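Local coordinates for protein Xcc_ctr_pt (Xanthomonas campestris pv. campestris, PDB 6NJV) that probably acts as a metal-dependent nuclease of the OLD family, this chain being the C-terminal part that carries its Toprim domain, at residues I24-D29 with I51-V56; L42-D47 with A213-R218; R95-V100 with E117-A122. All blocks are in the same frame, centred on the assembly; numbering follows the deposited sequence.

Interaction 1: I24-D29 with I51-V56. With MG (magnesium ion), chain E.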
# COMPACT_ATOMS: atom_id res chain seq x y z
N ILE A 24 -9.22 -1.78 -4.53
CA ILE A 24 -8.15 -1.21 -3.72
C ILE A 24 -7.08 -0.66 -4.65
O ILE A 24 -6.43 -1.43 -5.36
CB ILE A 24 -7.55 -2.27 -2.78
CG1 ILE A 24 -8.60 -2.76 -1.77
CG2 ILE A 24 -6.32 -1.71 -2.09
CD1 ILE A 24 -8.21 -4.04 -1.08
N LEU A 25 -6.88 0.67 -4.64
CA LEU A 25 -5.92 1.32 -5.54
C LEU A 25 -4.57 1.46 -4.84
O LEU A 25 -4.47 2.09 -3.78
CB LEU A 25 -6.43 2.69 -5.99
CG LEU A 25 -7.75 2.72 -6.77
CD1 LEU A 25 -8.28 4.14 -6.97
CD2 LEU A 25 -7.55 2.00 -8.11
N VAL A 26 -3.54 0.84 -5.43
CA VAL A 26 -2.18 0.88 -4.91
C VAL A 26 -1.23 1.42 -5.98
O VAL A 26 -1.56 1.50 -7.16
CB VAL A 26 -1.71 -0.51 -4.43
CG1 VAL A 26 -2.69 -1.07 -3.38
CG2 VAL A 26 -1.56 -1.45 -5.58
N GLU A 27 -0.04 1.83 -5.53
CA GLU A 27 0.95 2.51 -6.36
C GLU A 27 1.72 1.55 -7.27
O GLU A 27 1.90 1.83 -8.46
CB GLU A 27 1.93 3.28 -5.48
CG GLU A 27 1.46 4.66 -5.09
CD GLU A 27 2.48 5.39 -4.24
OE1 GLU A 27 2.09 6.32 -3.50
OE2 GLU A 27 3.66 5.01 -4.31
N GLY A 28 2.18 0.43 -6.73
CA GLY A 28 2.94 -0.51 -7.55
C GLY A 28 2.74 -1.96 -7.19
O GLY A 28 1.78 -2.32 -6.48
N ASP A 29 3.67 -2.81 -7.66
CA ASP A 29 3.49 -4.26 -7.60
C ASP A 29 3.77 -4.84 -6.23
O ASP A 29 3.32 -5.94 -5.92
CB ASP A 29 4.43 -4.94 -8.61
CG ASP A 29 3.83 -5.00 -9.99
OD1 ASP A 29 2.60 -4.82 -10.11
OD2 ASP A 29 4.61 -5.23 -10.94
N ILE A 51 -13.29 -8.10 -4.40
CA ILE A 51 -12.50 -6.87 -4.36
C ILE A 51 -11.21 -7.08 -5.14
O ILE A 51 -10.50 -8.07 -4.92
CB ILE A 51 -12.20 -6.44 -2.92
CG1 ILE A 51 -13.47 -5.91 -2.25
CG2 ILE A 51 -11.15 -5.37 -2.91
CD1 ILE A 51 -13.52 -6.17 -0.77
N THR A 52 -10.91 -6.15 -6.04
CA THR A 52 -9.67 -6.16 -6.80
C THR A 52 -8.65 -5.19 -6.21
O THR A 52 -9.00 -4.07 -5.82
CB THR A 52 -9.92 -5.76 -8.26
OG1 THR A 52 -11.05 -6.48 -8.78
CG2 THR A 52 -8.70 -6.11 -9.10
N VAL A 53 -7.40 -5.62 -6.19
CA VAL A 53 -6.25 -4.74 -5.99
C VAL A 53 -5.77 -4.33 -7.38
O VAL A 53 -5.39 -5.18 -8.19
CB VAL A 53 -5.13 -5.43 -5.21
CG1 VAL A 53 -4.04 -4.44 -4.90
CG2 VAL A 53 -5.66 -6.05 -3.91
N CYS A 54 -5.77 -3.03 -7.65
CA CYS A 54 -5.39 -2.50 -8.95
C CYS A 54 -4.22 -1.55 -8.77
O CYS A 54 -4.35 -0.50 -8.12
CB CYS A 54 -6.58 -1.79 -9.59
SG CYS A 54 -6.08 -0.79 -11.00
N SER A 55 -3.06 -1.91 -9.31
CA SER A 55 -1.91 -1.02 -9.26
C SER A 55 -2.06 0.06 -10.33
O SER A 55 -2.38 -0.24 -11.49
CB SER A 55 -0.62 -1.83 -9.45
OG SER A 55 0.37 -1.08 -10.11
N VAL A 56 -1.88 1.33 -9.93
CA VAL A 56 -1.98 2.44 -10.88
C VAL A 56 -0.65 2.76 -11.54
O VAL A 56 -0.60 3.62 -12.43
CB VAL A 56 -2.57 3.72 -10.23
CG1 VAL A 56 -3.92 3.41 -9.54
CG2 VAL A 56 -1.59 4.38 -9.26
MG MG E . 4.94 6.62 -3.43
O HOH W 1 6.11 4.83 -3.78
O HOH W 2 6.98 6.55 -2.62
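Ile24 and Val26 on one strand and Thr52, Cys54 and Val56 on the other exchange four backbone hydrogen bonds, the two strands running parallel at 21° with their axes 4.8 Å apart. They form the beta-alpha-beta unit at the start of the Toprim domain, helix 29-41 lying between them in the chain. The bonding alternates as in any parallel pair. Cys54 N donates a hydrogen bond to Ile24 O at 2.9 Å. Val26 N bonds in turn to Cys54 O at 3.1 Å. Val56 N closes the ladder on Val26 O at 2.8 Å.

Side chains leave the sheet alternately. Ile24, Val26, Val53 and Ser55 share one face, which helix 208-225 covers at Ile24, and branched aliphatic residues suit such a buried strand. CD1 of Ile24 lies against Ile51 CG2 at 3.7 Å, while CG1 of Val26 meets CG1 of Val53 at 3.9 Å. On the other face Leu25 sends CD2 across to CB of Cys54 and crosses the Val56 side chain at about a right angle; Tyr64 of helix 62-68 packs on all three.

Beyond Val26 the chain leaves the ladder, and Glu27 points away from strand 51-55. A carboxylate at the end of a strand is well placed to hold a metal. With CG anti to its carbonyl carbon (chi1 -85°) and the rest of its chain extended, Glu27 reaches a magnesium ion that Asp82 also binds. Two waters complete the ligands found, and Glu27 OE2 stands 2.2 Å from the metal.

Interaction 2: L42-D47 with A213-R218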
# COMPACT_ATOMS: atom_id res chain seq x y z
N LEU A 42 -5.82 -11.04 8.16
CA LEU A 42 -6.84 -10.25 8.86
C LEU A 42 -8.23 -10.83 8.66
O LEU A 42 -9.21 -10.26 9.16
CB LEU A 42 -6.82 -8.79 8.39
CG LEU A 42 -6.02 -7.71 9.13
CD1 LEU A 42 -4.56 -8.05 9.18
CD2 LEU A 42 -6.21 -6.39 8.44
N ASN A 43 -8.34 -11.94 7.91
CA ASN A 43 -9.59 -12.66 7.66
C ASN A 43 -10.57 -11.82 6.84
O ASN A 43 -11.80 -11.94 6.96
CB ASN A 43 -10.21 -13.16 8.98
CG ASN A 43 -9.30 -14.13 9.72
OD1 ASN A 43 -9.02 -13.94 10.90
ND2 ASN A 43 -8.81 -15.15 9.03
N ILE A 44 -10.02 -10.96 6.00
CA ILE A 44 -10.80 -10.18 5.04
C ILE A 44 -10.53 -10.84 3.69
O ILE A 44 -9.47 -10.61 3.09
CB ILE A 44 -10.40 -8.70 5.09
CG1 ILE A 44 -10.58 -8.14 6.50
CG2 ILE A 44 -11.11 -7.85 4.02
CD1 ILE A 44 -10.23 -6.69 6.62
N PRO A 45 -11.43 -11.70 3.19
CA PRO A 45 -11.12 -12.46 1.97
C PRO A 45 -11.43 -11.68 0.69
O PRO A 45 -12.57 -11.68 0.23
CB PRO A 45 -12.03 -13.69 2.11
CG PRO A 45 -13.26 -13.13 2.87
CD PRO A 45 -12.82 -11.90 3.64
N LEU A 46 -10.42 -11.04 0.10
CA LEU A 46 -10.69 -10.08 -0.97
C LEU A 46 -11.33 -10.74 -2.18
O LEU A 46 -12.31 -10.24 -2.72
CB LEU A 46 -9.40 -9.37 -1.37
CG LEU A 46 -8.77 -8.55 -0.25
CD1 LEU A 46 -7.54 -7.88 -0.85
CD2 LEU A 46 -9.78 -7.55 0.38
N ASP A 47 -10.80 -11.88 -2.61
CA ASP A 47 -11.40 -12.56 -3.76
C ASP A 47 -12.83 -13.00 -3.46
O ASP A 47 -13.73 -12.80 -4.28
CB ASP A 47 -10.55 -13.75 -4.20
CG ASP A 47 -9.17 -13.32 -4.71
OD1 ASP A 47 -8.99 -12.12 -5.03
OD2 ASP A 47 -8.27 -14.19 -4.79
N ALA A 213 -7.33 0.67 5.23
CA ALA A 213 -7.93 0.56 3.91
C ALA A 213 -8.69 -0.74 3.78
O ALA A 213 -9.76 -0.79 3.18
CB ALA A 213 -6.84 0.64 2.82
N LEU A 214 -8.13 -1.81 4.33
CA LEU A 214 -8.80 -3.09 4.22
C LEU A 214 -10.14 -3.06 4.94
O LEU A 214 -11.16 -3.47 4.38
CB LEU A 214 -7.89 -4.20 4.77
CG LEU A 214 -6.70 -4.47 3.83
CD1 LEU A 214 -5.62 -5.33 4.49
CD2 LEU A 214 -7.20 -5.11 2.57
N GLU A 215 -10.16 -2.49 6.14
CA GLU A 215 -11.42 -2.39 6.89
C GLU A 215 -12.40 -1.45 6.20
O GLU A 215 -13.61 -1.73 6.16
CB GLU A 215 -11.11 -1.93 8.32
CG GLU A 215 -10.33 -3.00 9.09
CD GLU A 215 -9.90 -2.58 10.48
OE1 GLU A 215 -9.81 -1.37 10.76
OE2 GLU A 215 -9.65 -3.49 11.30
N HIS A 216 -11.90 -0.37 5.60
CA HIS A 216 -12.81 0.59 4.98
C HIS A 216 -13.51 -0.01 3.77
O HIS A 216 -14.72 0.16 3.59
CB HIS A 216 -12.07 1.87 4.59
CG HIS A 216 -12.95 2.95 4.07
ND1 HIS A 216 -13.58 2.89 2.84
CD2 HIS A 216 -13.31 4.14 4.61
CE1 HIS A 216 -14.28 4.00 2.65
NE2 HIS A 216 -14.14 4.77 3.72
N ILE A 217 -12.76 -0.73 2.91
CA ILE A 217 -13.41 -1.35 1.76
C ILE A 217 -14.28 -2.51 2.21
O ILE A 217 -15.34 -2.75 1.63
CB ILE A 217 -12.38 -1.77 0.69
CG1 ILE A 217 -13.08 -2.12 -0.63
CG2 ILE A 217 -11.50 -2.95 1.10
CD1 ILE A 217 -13.84 -0.98 -1.23
N ARG A 218 -13.84 -3.25 3.23
CA ARG A 218 -14.67 -4.35 3.71
C ARG A 218 -15.99 -3.82 4.26
O ARG A 218 -17.06 -4.36 3.97
CB ARG A 218 -13.95 -5.18 4.77
CG ARG A 218 -14.93 -6.19 5.34
CD ARG A 218 -14.74 -6.76 6.73
NE ARG A 218 -14.07 -6.06 7.82
CZ ARG A 218 -14.44 -4.88 8.25
NH1 ARG A 218 -15.46 -4.31 7.65
NH2 ARG A 218 -13.80 -4.28 9.25
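Leu214, on helix 208-225, meets three side chains of the 42-47 turn, and its CB and its two methyls each have a neighbour. CB lies 3.9 Å from Ile44 CD1, the nearest approach between the two segments. CG stands anti to the carbonyl carbon (chi1 -72°), which carries the fork out toward the turn. There CD1 touches Leu42 CD2 at 4.1 Å, and CD2 reaches Leu46 CD2 at 4.2 Å, both leucines crossing it at about a right angle. Val35 and Ala39 of helix 29-41 and Ile24 of the neighbouring strand also press on Leu214, so this leucine sits where helix 208-225 meets the Toprim sheet and its first helix.

Helix 29-41 ends in a Schellman motif, with Asn43 at positive phi, and the reversal turns Ile44 back toward helix 208-225. Ile44 is long enough to serve two places one helical turn apart: its CD1 rests on Leu214, and its CG2 branch lies 4.0 Å from Arg218 CB. Arg218 runs beside the same isoleucine, with NE 4.1 Å from Ile44 CD1. A bend at chi3 folds the arginine back along its own helix and lays one face of its guanidinium over Glu215 CA, 3.8 Å above the plane and offset toward the rim.

Carbon meets carbon in nearly every one of these contacts, the arginine adding its CB and, at its far end, NE. The joint therefore depends on the shape and burial of branched side chains, while Glu215 and Arg218, both partly exposed, lie at its margin.

Interaction 3: R95-V100 with E117-A122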
# COMPACT_ATOMS: atom_id res chain seq x y z
N ARG A 95 -0.90 17.51 -3.15
CA ARG A 95 -1.49 17.76 -4.47
C ARG A 95 -2.14 16.50 -5.01
O ARG A 95 -3.25 16.55 -5.56
CB ARG A 95 -0.42 18.30 -5.44
CG ARG A 95 -0.95 18.60 -6.86
CD ARG A 95 -2.00 19.73 -6.87
NE ARG A 95 -1.53 20.88 -6.10
CZ ARG A 95 -2.29 21.89 -5.72
NH1 ARG A 95 -3.58 21.92 -6.03
NH2 ARG A 95 -1.76 22.89 -5.01
N ARG A 96 -1.46 15.36 -4.85
CA ARG A 96 -2.00 14.05 -5.22
C ARG A 96 -3.41 13.83 -4.66
O ARG A 96 -4.27 13.27 -5.35
CB ARG A 96 -1.03 12.99 -4.70
CG ARG A 96 -1.29 11.54 -5.08
CD ARG A 96 0.01 10.76 -5.10
NE ARG A 96 0.56 10.52 -3.77
CZ ARG A 96 1.85 10.57 -3.46
NH1 ARG A 96 2.78 10.85 -4.37
NH2 ARG A 96 2.20 10.33 -2.21
N LEU A 97 -3.68 14.27 -3.42
CA LEU A 97 -4.99 14.06 -2.83
C LEU A 97 -5.98 15.19 -3.11
O LEU A 97 -7.19 14.95 -3.09
CB LEU A 97 -4.87 13.86 -1.33
CG LEU A 97 -4.19 12.55 -0.90
CD1 LEU A 97 -3.91 12.62 0.58
CD2 LEU A 97 -5.06 11.33 -1.24
N ILE A 98 -5.51 16.41 -3.35
CA ILE A 98 -6.41 17.45 -3.85
C ILE A 98 -7.01 17.03 -5.18
O ILE A 98 -8.18 17.30 -5.48
CB ILE A 98 -5.67 18.79 -3.97
CG1 ILE A 98 -5.19 19.26 -2.60
CG2 ILE A 98 -6.57 19.85 -4.62
CD1 ILE A 98 -6.23 20.06 -1.86
N ASN A 99 -6.21 16.35 -5.99
CA ASN A 99 -6.65 15.95 -7.32
C ASN A 99 -7.80 14.95 -7.23
O ASN A 99 -8.84 15.14 -7.87
CB ASN A 99 -5.47 15.41 -8.12
CG ASN A 99 -4.54 16.53 -8.63
OD1 ASN A 99 -4.97 17.68 -8.76
ND2 ASN A 99 -3.28 16.21 -8.91
N VAL A 100 -7.65 13.92 -6.39
CA VAL A 100 -8.75 12.95 -6.25
C VAL A 100 -9.92 13.55 -5.48
O VAL A 100 -11.08 13.20 -5.72
CB VAL A 100 -8.26 11.63 -5.62
CG1 VAL A 100 -7.26 10.93 -6.55
CG2 VAL A 100 -7.65 11.87 -4.28
N GLU A 117 -4.74 18.87 6.87
CA GLU A 117 -6.18 19.01 6.68
C GLU A 117 -6.66 18.18 5.48
O GLU A 117 -7.74 17.56 5.54
CB GLU A 117 -6.54 20.49 6.53
CG GLU A 117 -6.87 21.18 7.87
CD GLU A 117 -7.06 22.70 7.77
OE1 GLU A 117 -6.67 23.31 6.75
OE2 GLU A 117 -7.62 23.29 8.71
N VAL A 118 -5.86 18.12 4.41
CA VAL A 118 -6.20 17.35 3.21
C VAL A 118 -6.12 15.85 3.49
O VAL A 118 -6.98 15.07 3.04
CB VAL A 118 -5.26 17.75 2.06
CG1 VAL A 118 -5.14 16.65 1.00
CG2 VAL A 118 -5.72 19.05 1.44
N ILE A 119 -5.11 15.42 4.24
CA ILE A 119 -4.98 14.01 4.58
C ILE A 119 -6.14 13.55 5.45
O ILE A 119 -6.69 12.46 5.24
CB ILE A 119 -3.61 13.76 5.25
CG1 ILE A 119 -2.51 13.95 4.20
CG2 ILE A 119 -3.53 12.38 5.82
CD1 ILE A 119 -1.19 13.41 4.64
N LYS A 120 -6.56 14.37 6.43
CA LYS A 120 -7.63 13.87 7.30
C LYS A 120 -8.99 13.95 6.63
O LYS A 120 -9.85 13.11 6.89
CB LYS A 120 -7.66 14.60 8.66
CG LYS A 120 -7.59 16.10 8.69
CD LYS A 120 -7.72 16.62 10.15
CE LYS A 120 -7.18 18.07 10.34
NZ LYS A 120 -5.72 18.18 10.74
N LEU A 121 -9.19 14.92 5.73
CA LEU A 121 -10.43 14.91 4.95
C LEU A 121 -10.49 13.67 4.06
O LEU A 121 -11.53 13.01 3.96
CB LEU A 121 -10.54 16.18 4.11
CG LEU A 121 -11.59 16.19 2.99
CD1 LEU A 121 -13.01 15.94 3.48
CD2 LEU A 121 -11.51 17.49 2.23
N ALA A 122 -9.36 13.33 3.43
CA ALA A 122 -9.34 12.25 2.46
C ALA A 122 -9.63 10.89 3.09
O ALA A 122 -10.02 9.96 2.37
CB ALA A 122 -7.99 12.21 1.76
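Leu97 and Val118 face each other where helices 92-104 and 115-123 come closest in this contact, the axes of the two short segments 9.6 Å apart and crossing at 44°. The contacts between them are all apolar. Val118 straddles the gap with its two methyls: CG1 touches Leu97 CB at 3.6 Å, and CG2 presses on Ile98 CD1 at 3.5 Å, tighter than usual carbon-carbon contact. The fork suits a residue that has to serve two consecutive positions on the opposite helix. CG1 is roughly anti to the backbone N (chi1 156°), and CG2 then falls on the side of Ile98, whose side chain crosses it at about a right angle.

Farther out, the tip of Leu97 takes up a second pair of residues. Its CD1 lies 4.1 Å from CG1 of Ile119 and 4.3 Å from CB of Ala122, which follows Ile119 by about one helical turn. Ile119 starts away from the partner helix at its CB, but its longer CG1 branch still reaches the leucine obliquely; Ala122, facing the partner directly, brings a single methyl.

Both helices belong to a beta-alpha-beta crossover, lying in the chain between strand 77-82 and its parallel neighbour 127-130, the outermost strand on that side of the sheet. They pack on it through Leu97 and Ile119 against Val129, and through Val100 and Ala122 against Tyr127.

Charged groups lie off this seam. Arg95, which points away from helix 115-123, makes a salt bridge with Glu111 in the linker between the helices. Arg96, next to the leucine in sequence, leaves from another side of its helix, and its NH1 makes a salt bridge with Asp84, one of the magnesium-binding residues.

Overall arrangement
From the N terminus, strand 22-26 leads into helix 29-41, and interaction 1 closes this first loop when strand 51-55 returns beside it. Interaction 2 begins inside that loop, at 42-47, and closes only at helix 208-225 near the C terminus, so the two cross; they touch directly, Ile24 CD1 lying 3.9 Å from both Leu46 CD1 and Leu214 CD2. Interaction 3 opens after interaction 1 has closed and is nested within the long loop of interaction 2, about 7 Å from it at the nearest atoms. Helix 208-225 covers the face that carries Ile24, while the helix pair packs on edge strand 127-130; Glu27 holds the magnesium in interaction 1, and Arg96 of interaction 3 bridges to Asp84 there.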